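Local atomic coordinates of inclusion membrane protein A (Chlamydia trachomatis, PDB entry 6E7E), a protein that probably mediates the homotypic fusion of chlamydial inclusions, acting from the inclusion membrane in a SNARE-like manner; this chain is its soluble helical domain. Residues Lys19-Asn22 with Phe23-Val27; Lys44-Ser47 with Ala48-Gln51; Ala91-Lys94 with Gly95-Ser99. The protein carries 2 engineered substitutions. All coordinates share one frame; numbering follows the deposited sequence.

Contact 1. Residues Lys19-Asn22 with Phe23-Val27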
loop_
_atom_site.group_PDB
_atom_site.type_symbol
_atom_site.label_atom_id
_atom_site.label_comp_id
_atom_site.label_asym_id
_atom_site.label_seq_id
_atom_site.Cartn_x
_atom_site.Cartn_y
_atom_site.Cartn_z
ATOM N N LYS A 19 5.725 -2.901 -4.670
ATOM C CA LYS A 19 6.189 -4.174 -4.115
ATOM C C LYS A 19 7.205 -3.906 -3.005
ATOM O O LYS A 19 7.213 -4.639 -2.005
ATOM C CB LYS A 19 6.787 -5.046 -5.209
ATOM C CG LYS A 19 5.734 -5.605 -6.155
ATOM C CD LYS A 19 6.331 -6.414 -7.275
ATOM C CE LYS A 19 5.271 -7.034 -8.141
ATOM N NZ LYS A 19 5.857 -7.872 -9.210
ATOM N N GLU A 20 8.045 -2.891 -3.142
ATOM C CA GLU A 20 8.957 -2.528 -2.037
ATOM C C GLU A 20 8.169 -2.030 -0.831
ATOM O O GLU A 20 8.473 -2.393 0.316
ATOM C CB GLU A 20 9.933 -1.451 -2.489
ATOM C CG GLU A 20 10.876 -1.910 -3.574
ATOM C CD GLU A 20 12.023 -0.971 -3.804
ATOM O OE1 GLU A 20 11.932 0.189 -3.371
ATOM O OE2 GLU A 20 13.028 -1.431 -4.349
ATOM N N ILE A 21 7.181 -1.190 -1.075
ATOM C CA ILE A 21 6.309 -0.653 -0.015
ATOM C C ILE A 21 5.613 -1.817 0.671
ATOM O O ILE A 21 5.541 -1.858 1.900
ATOM C CB ILE A 21 5.336 0.371 -0.610
ATOM C CG1 ILE A 21 6.049 1.667 -0.984
ATOM C CG2 ILE A 21 4.168 0.614 0.322
ATOM C CD1 ILE A 21 5.235 2.519 -1.951
ATOM N N ASN A 22 5.088 -2.757 -0.096
ATOM C CA ASN A 22 4.411 -3.927 0.493
ATOM C C ASN A 22 5.347 -4.666 1.438
ATOM O O ASN A 22 4.978 -5.029 2.550
ATOM C CB ASN A 22 3.962 -4.851 -0.636
ATOM C CG ASN A 22 3.282 -6.099 -0.134
ATOM O OD1 ASN A 22 3.748 -7.220 -0.353
ATOM N ND2 ASN A 22 2.229 -5.920 0.615
ATOM N N PHE A 23 6.561 -4.920 0.979
ATOM C CA PHE A 23 7.520 -5.662 1.819
ATOM C C PHE A 23 7.814 -4.855 3.087
ATOM O O PHE A 23 7.779 -5.398 4.198
ATOM C CB PHE A 23 8.814 -5.951 1.063
ATOM C CG PHE A 23 9.767 -6.649 1.985
ATOM C CD1 PHE A 23 9.586 -7.982 2.327
ATOM C CD2 PHE A 23 10.739 -5.915 2.643
ATOM C CE1 PHE A 23 10.397 -8.561 3.291
ATOM C CE2 PHE A 23 11.550 -6.516 3.591
ATOM C CZ PHE A 23 11.397 -7.839 3.892
ATOM N N MET A 24 8.113 -3.577 2.950
ATOM C CA MET A 24 8.444 -2.757 4.131
ATOM C C MET A 24 7.258 -2.683 5.080
ATOM O O MET A 24 7.462 -2.775 6.312
ATOM C CB MET A 24 8.883 -1.359 3.720
ATOM C CG MET A 24 10.241 -1.384 3.073
ATOM S SD MET A 24 10.854 0.296 2.730
ATOM C CE MET A 24 10.106 0.620 1.154
ATOM N N LEU A 25 6.043 -2.516 4.575
ATOM C CA LEU A 25 4.875 -2.518 5.458
ATOM C C LEU A 25 4.699 -3.884 6.129
ATOM O O LEU A 25 4.222 -3.900 7.275
ATOM C CB LEU A 25 3.626 -2.119 4.691
ATOM C CG LEU A 25 3.588 -0.672 4.228
ATOM C CD1 LEU A 25 2.366 -0.432 3.381
ATOM C CD2 LEU A 25 3.583 0.283 5.398
ATOM N N SER A 26 5.062 -4.984 5.490
ATOM C CA SER A 26 4.962 -6.303 6.149
ATOM C C SER A 26 5.920 -6.361 7.343
ATOM O O SER A 26 5.585 -6.927 8.392
ATOM C CB SER A 26 5.182 -7.439 5.165
ATOM O OG SER A 26 6.546 -7.717 4.854
ATOM N N VAL A 27 7.088 -5.775 7.196
ATOM C CA VAL A 27 8.078 -5.755 8.299
ATOM C C VAL A 27 7.506 -4.898 9.422
ATOM O O VAL A 27 7.556 -5.293 10.611
ATOM C CB VAL A 27 9.438 -5.224 7.829
ATOM C CG1 VAL A 27 10.416 -5.033 8.986
ATOM C CG2 VAL A 27 10.041 -6.128 6.777
#

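Contact 2. Residues Lys44-Ser47 with Ala48-Gln51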
loop_
_atom_site.group_PDB
_atom_site.type_symbol
_atom_site.label_atom_id
_atom_site.label_comp_id
_atom_site.label_asym_id
_atom_site.label_seq_id
_atom_site.Cartn_x
_atom_site.Cartn_y
_atom_site.Cartn_z
ATOM N N LYS A 44 -1.846 0.470 27.644
ATOM C CA LYS A 44 -3.011 -0.025 26.882
ATOM C C LYS A 44 -3.200 0.798 25.598
ATOM O O LYS A 44 -3.557 0.223 24.573
ATOM C CB LYS A 44 -4.254 -0.024 27.769
ATOM C CG LYS A 44 -4.232 -1.093 28.848
ATOM C CD LYS A 44 -4.550 -2.490 28.353
ATOM C CE LYS A 44 -4.985 -3.442 29.453
ATOM N NZ LYS A 44 -4.948 -4.856 29.006
ATOM N N ASP A 45 -2.976 2.104 25.638
ATOM C CA ASP A 45 -3.203 2.970 24.462
ATOM C C ASP A 45 -2.148 2.639 23.403
ATOM O O ASP A 45 -2.485 2.490 22.220
ATOM C CB ASP A 45 -3.170 4.446 24.835
ATOM C CG ASP A 45 -4.019 5.319 23.916
ATOM O OD1 ASP A 45 -4.839 4.761 23.164
ATOM O OD2 ASP A 45 -3.829 6.539 23.931
ATOM N N LEU A 46 -0.889 2.480 23.791
ATOM C CA LEU A 46 0.156 2.088 22.829
ATOM C C LEU A 46 -0.182 0.716 22.255
ATOM O O LEU A 46 0.000 0.484 21.066
ATOM C CB LEU A 46 1.521 2.071 23.502
ATOM C CG LEU A 46 2.652 1.565 22.623
ATOM C CD1 LEU A 46 2.845 2.429 21.374
ATOM C CD2 LEU A 46 3.925 1.479 23.424
ATOM N N SER A 47 -0.627 -0.197 23.094
ATOM C CA SER A 47 -0.909 -1.559 22.628
ATOM C C SER A 47 -2.035 -1.517 21.586
ATOM O O SER A 47 -1.977 -2.246 20.566
ATOM C CB SER A 47 -1.220 -2.450 23.802
ATOM O OG SER A 47 -1.515 -3.766 23.393
ATOM N N ALA A 48 -3.075 -0.725 21.821
ATOM C CA ALA A 48 -4.236 -0.649 20.905
ATOM C C ALA A 48 -3.805 -0.023 19.575
ATOM O O ALA A 48 -4.182 -0.538 18.506
ATOM C CB ALA A 48 -5.350 0.121 21.558
ATOM N N VAL A 49 -3.050 1.077 19.602
ATOM C CA VAL A 49 -2.648 1.708 18.325
ATOM C C VAL A 49 -1.736 0.746 17.558
ATOM O O VAL A 49 -1.801 0.685 16.329
ATOM C CB VAL A 49 -1.996 3.099 18.517
ATOM C CG1 VAL A 49 -0.635 3.138 19.177
ATOM C CG2 VAL A 49 -1.845 3.770 17.157
ATOM N N SER A 50 -0.894 0.008 18.265
ATOM C CA SER A 50 -0.002 -0.962 17.619
ATOM C C SER A 50 -0.829 -2.065 16.949
ATOM O O SER A 50 -0.516 -2.461 15.815
ATOM C CB SER A 50 0.969 -1.498 18.639
ATOM O OG SER A 50 1.835 -0.487 19.142
ATOM N N GLN A 51 -1.846 -2.568 17.625
ATOM C CA GLN A 51 -2.748 -3.561 16.998
ATOM C C GLN A 51 -3.447 -2.947 15.775
ATOM O O GLN A 51 -3.631 -3.652 14.778
ATOM C CB GLN A 51 -3.742 -4.080 18.024
ATOM C CG GLN A 51 -4.823 -4.990 17.437
ATOM C CD GLN A 51 -4.336 -6.259 16.775
ATOM O OE1 GLN A 51 -3.381 -6.884 17.232
ATOM N NE2 GLN A 51 -5.002 -6.661 15.700
#

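Contact 3. Residues Ala91-Lys94 with Gly95-Ser99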
loop_
_atom_site.group_PDB
_atom_site.type_symbol
_atom_site.label_atom_id
_atom_site.label_comp_id
_atom_site.label_asym_id
_atom_site.label_seq_id
_atom_site.Cartn_x
_atom_site.Cartn_y
_atom_site.Cartn_z
ATOM N N ALA A 91 -0.577 8.794 -13.224
ATOM C CA ALA A 91 -0.001 9.983 -12.555
ATOM C C ALA A 91 -0.504 10.043 -11.101
ATOM O O ALA A 91 0.278 10.359 -10.195
ATOM C CB ALA A 91 -0.337 11.227 -13.330
ATOM N N ASP A 92 -1.776 9.739 -10.877
ATOM C CA ASP A 92 -2.361 9.714 -9.513
ATOM C C ASP A 92 -1.626 8.660 -8.666
ATOM O O ASP A 92 -1.270 8.920 -7.501
ATOM C CB ASP A 92 -3.854 9.410 -9.585
ATOM C CG ASP A 92 -4.658 9.732 -8.346
ATOM O OD1 ASP A 92 -4.087 10.323 -7.401
ATOM O OD2 ASP A 92 -5.879 9.407 -8.364
ATOM N N LEU A 93 -1.374 7.491 -9.232
ATOM C CA LEU A 93 -0.655 6.414 -8.530
ATOM C C LEU A 93 0.708 6.912 -8.078
ATOM O O LEU A 93 1.150 6.569 -6.971
ATOM C CB LEU A 93 -0.516 5.212 -9.456
ATOM C CG LEU A 93 0.289 4.058 -8.880
ATOM C CD1 LEU A 93 -0.369 3.483 -7.635
ATOM C CD2 LEU A 93 0.476 2.994 -9.926
ATOM N N LYS A 94 1.376 7.684 -8.900
ATOM C CA LYS A 94 2.726 8.171 -8.550
ATOM C C LYS A 94 2.660 8.942 -7.224
ATOM O O LYS A 94 3.590 8.862 -6.408
ATOM C CB LYS A 94 3.227 9.086 -9.652
ATOM C CG LYS A 94 3.664 8.393 -10.915
ATOM C CD LYS A 94 4.291 9.347 -11.889
ATOM C CE LYS A 94 4.580 8.711 -13.223
ATOM N NZ LYS A 94 4.435 9.723 -14.288
ATOM N N GLY A 95 1.621 9.731 -7.016
ATOM C CA GLY A 95 1.405 10.496 -5.759
ATOM C C GLY A 95 1.191 9.547 -4.576
ATOM O O GLY A 95 1.727 9.764 -3.482
ATOM N N SER A 96 0.374 8.517 -4.761
ATOM C CA SER A 96 0.122 7.520 -3.702
ATOM C C SER A 96 1.425 6.847 -3.298
ATOM O O SER A 96 1.673 6.674 -2.098
ATOM C CB SER A 96 -0.862 6.493 -4.169
ATOM O OG SER A 96 -2.189 6.965 -4.211
ATOM N N VAL A 97 2.195 6.412 -4.267
ATOM C CA VAL A 97 3.469 5.722 -3.987
ATOM C C VAL A 97 4.379 6.643 -3.176
ATOM O O VAL A 97 4.968 6.211 -2.169
ATOM C CB VAL A 97 4.115 5.261 -5.296
ATOM C CG1 VAL A 97 5.561 4.869 -5.083
ATOM C CG2 VAL A 97 3.337 4.113 -5.908
ATOM N N ALA A 98 4.509 7.893 -3.586
ATOM C CA ALA A 98 5.403 8.827 -2.871
ATOM C C ALA A 98 4.916 9.027 -1.438
ATOM O O ALA A 98 5.741 9.073 -0.511
ATOM C CB ALA A 98 5.481 10.125 -3.608
ATOM N N SER A 99 3.624 9.182 -1.257
ATOM C CA SER A 99 3.072 9.412 0.087
ATOM C C SER A 99 3.291 8.192 0.964
ATOM O O SER A 99 3.669 8.338 2.145
ATOM C CB SER A 99 1.648 9.769 -0.018
ATOM O OG SER A 99 1.153 10.064 1.264
HETATM O O HOH W 1 -3.421 9.170 -5.110
#

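Contact 1. Residues Lys19-Asn22 with Phe23-Val27
I21 and L25 lie one turn apart on helix 4-38, where the backbone of residues 19-27 forms a regular series of i to i-4 alpha-helical bonds: L25 N reaches I21 O at 2.8 Å with an N-H...O angle of 169°, and the M24 N to E20 O bond, 2.9 Å, is equally straight. F23 N to K19 O and S26 N to N22 O continue the series. On the buried face the two aliphatic side chains run side by side, pointing the same way, and the gamma methyl I21 CG2 meets L25 CD1 at 3.7 Å. Isoleucine's branch at CB makes this possible: CG1 turns back beside the backbone N (chi1 -72°), which sets CG2 forward beside the carbonyl carbon and hence toward the next turn. I104 of helix 87-107 packs on both residues, and F60 adds to I21. M24 serves the flank of the helix. Its thioether chain bends at chi3 (-85°) and folds the methyl back, so that CE lies 3.5 Å from E20 O and 4.2 Å from E20 CB. Flexible and apolar, methionine can bring its methyl up to E20 CB, while the carboxylate of E20 goes on to a salt bridge with R101; M24 also touches R101. Further along, S26 OG donates to F23 O at 2.7 Å, and since V27 N binds the same carbonyl, that oxygen takes two donors. The chemistry implies a helix with divided duties: hydrocarbon packs on helix 87-107 and the F60 loop, the E20-R101 salt bridge joins the same two helices at the exposed flank, and serine returns its hydroxyl to its own backbone.

Contact 2. Residues Lys44-Ser47 with Ala48-Gln51
The first torsion of S50 (chi1 -64°) sets OG beside its own backbone N, from where the hydroxyl reaches back one turn to L46 O, and that of L46 (chi1 175°) places CG beside the carbonyl carbon, opposite the backbone N, so that CD1 comes to lie near the same hydroxyl once chi2 is set. S50 OG donates to L46 O at 2.8 Å, while S50 N binds that oxygen at 3.0 Å; the two donors arrive from opposite faces of the carbonyl plane, OG tilted 35° out of it. Serine suits this buried position because it is small and its hydroxyl is satisfied by the helix itself, even as S50 packs on F32, L35 and S36 of helix 4-38. L46 CD1 lies 3.8 Å from S50 OG and 4.2 Å from V49 CG1, the leucine and valine side chains crossing at a slant. V49 turns CG1 between its N and its carbonyl carbon, and the methyl comes to 3.3 Å from L46 O, a close fit for a beta-branched residue on a helix. At the edges, S47 OG bonds to S36 O and D45 forms a salt bridge with K132, which also touches V49. Here the first turns of helix 44-57 pack antiparallel against the end of helix 4-38, with helix 125-165 alongside, as in a helical hairpin of a bundle, and the S50 hydroxyl makes an intrahelical serine-to-carbonyl bond of the i to i-4 kind.

Contact 3. Residues Ala91-Lys94 with Gly95-Ser99
D92 and S96 are bridged by a water, 2.6 Å from D92 OD1 and 2.7 Å from S96 OG. The two polar ends therefore meet through solvent one turn apart, a role for which a short acid and a short alcohol are well suited. In S96 the hydroxyl stands beside its own backbone N (chi1 -75°), facing back along the helix toward D92. In the backbone between them, S96 N binds D92 O at 3.2 Å in the carbonyl plane, and G95 N approaches the same oxygen in a weak, bent bond of 121°. One residue further round, L93 and V97 form the apolar pair: L93 CD1 lies 4.1 Å from V97 CG2 as the side chains cross, and that same valine methyl is 3.5 Å from L93 O. V97 N holds the carbonyl of L93 with an almost straight N-H...O angle of 170°. G95, without a side chain, lies on the exposed face, as does A98, whose CB rests 3.6 Å from K94 O. Farther out, K94 extends toward D10 in a long, weak ion pair. Two helices flank this turn: helix 4-38 meets K94, L93 and V97 through E14, with S17 also touching V97, whereas L145 and L148 of helix 125-165 pack on L93 and D92, so this turn of helix 87-107 packs against both helix 4-38 and helix 125-165.

Overall arrangement
Each of the three contacts is a local, one-turn arrangement within a single helix, and each is partly buried, with I21, L25, L46, V49, L93 and V97 among the buried residues and buried serines beside them in contacts 2 and 3. Contacts 1 and 3 belong to neighbouring helices, 4-38 and 87-107, and touch where I21 CD1 packs on V97 O at 3.7 Å. Their centres lie about 8 Å and 11 Å from the chain's centre, against about 21 Å for contact 2 on helix 44-57, which is on the opposite side from contact 3. Buried serine bonds to a backbone carbonyl in contact 2 and to water in contact 3; contact 1 relies mainly on hydrocarbon, with E20 turned outside it to R101.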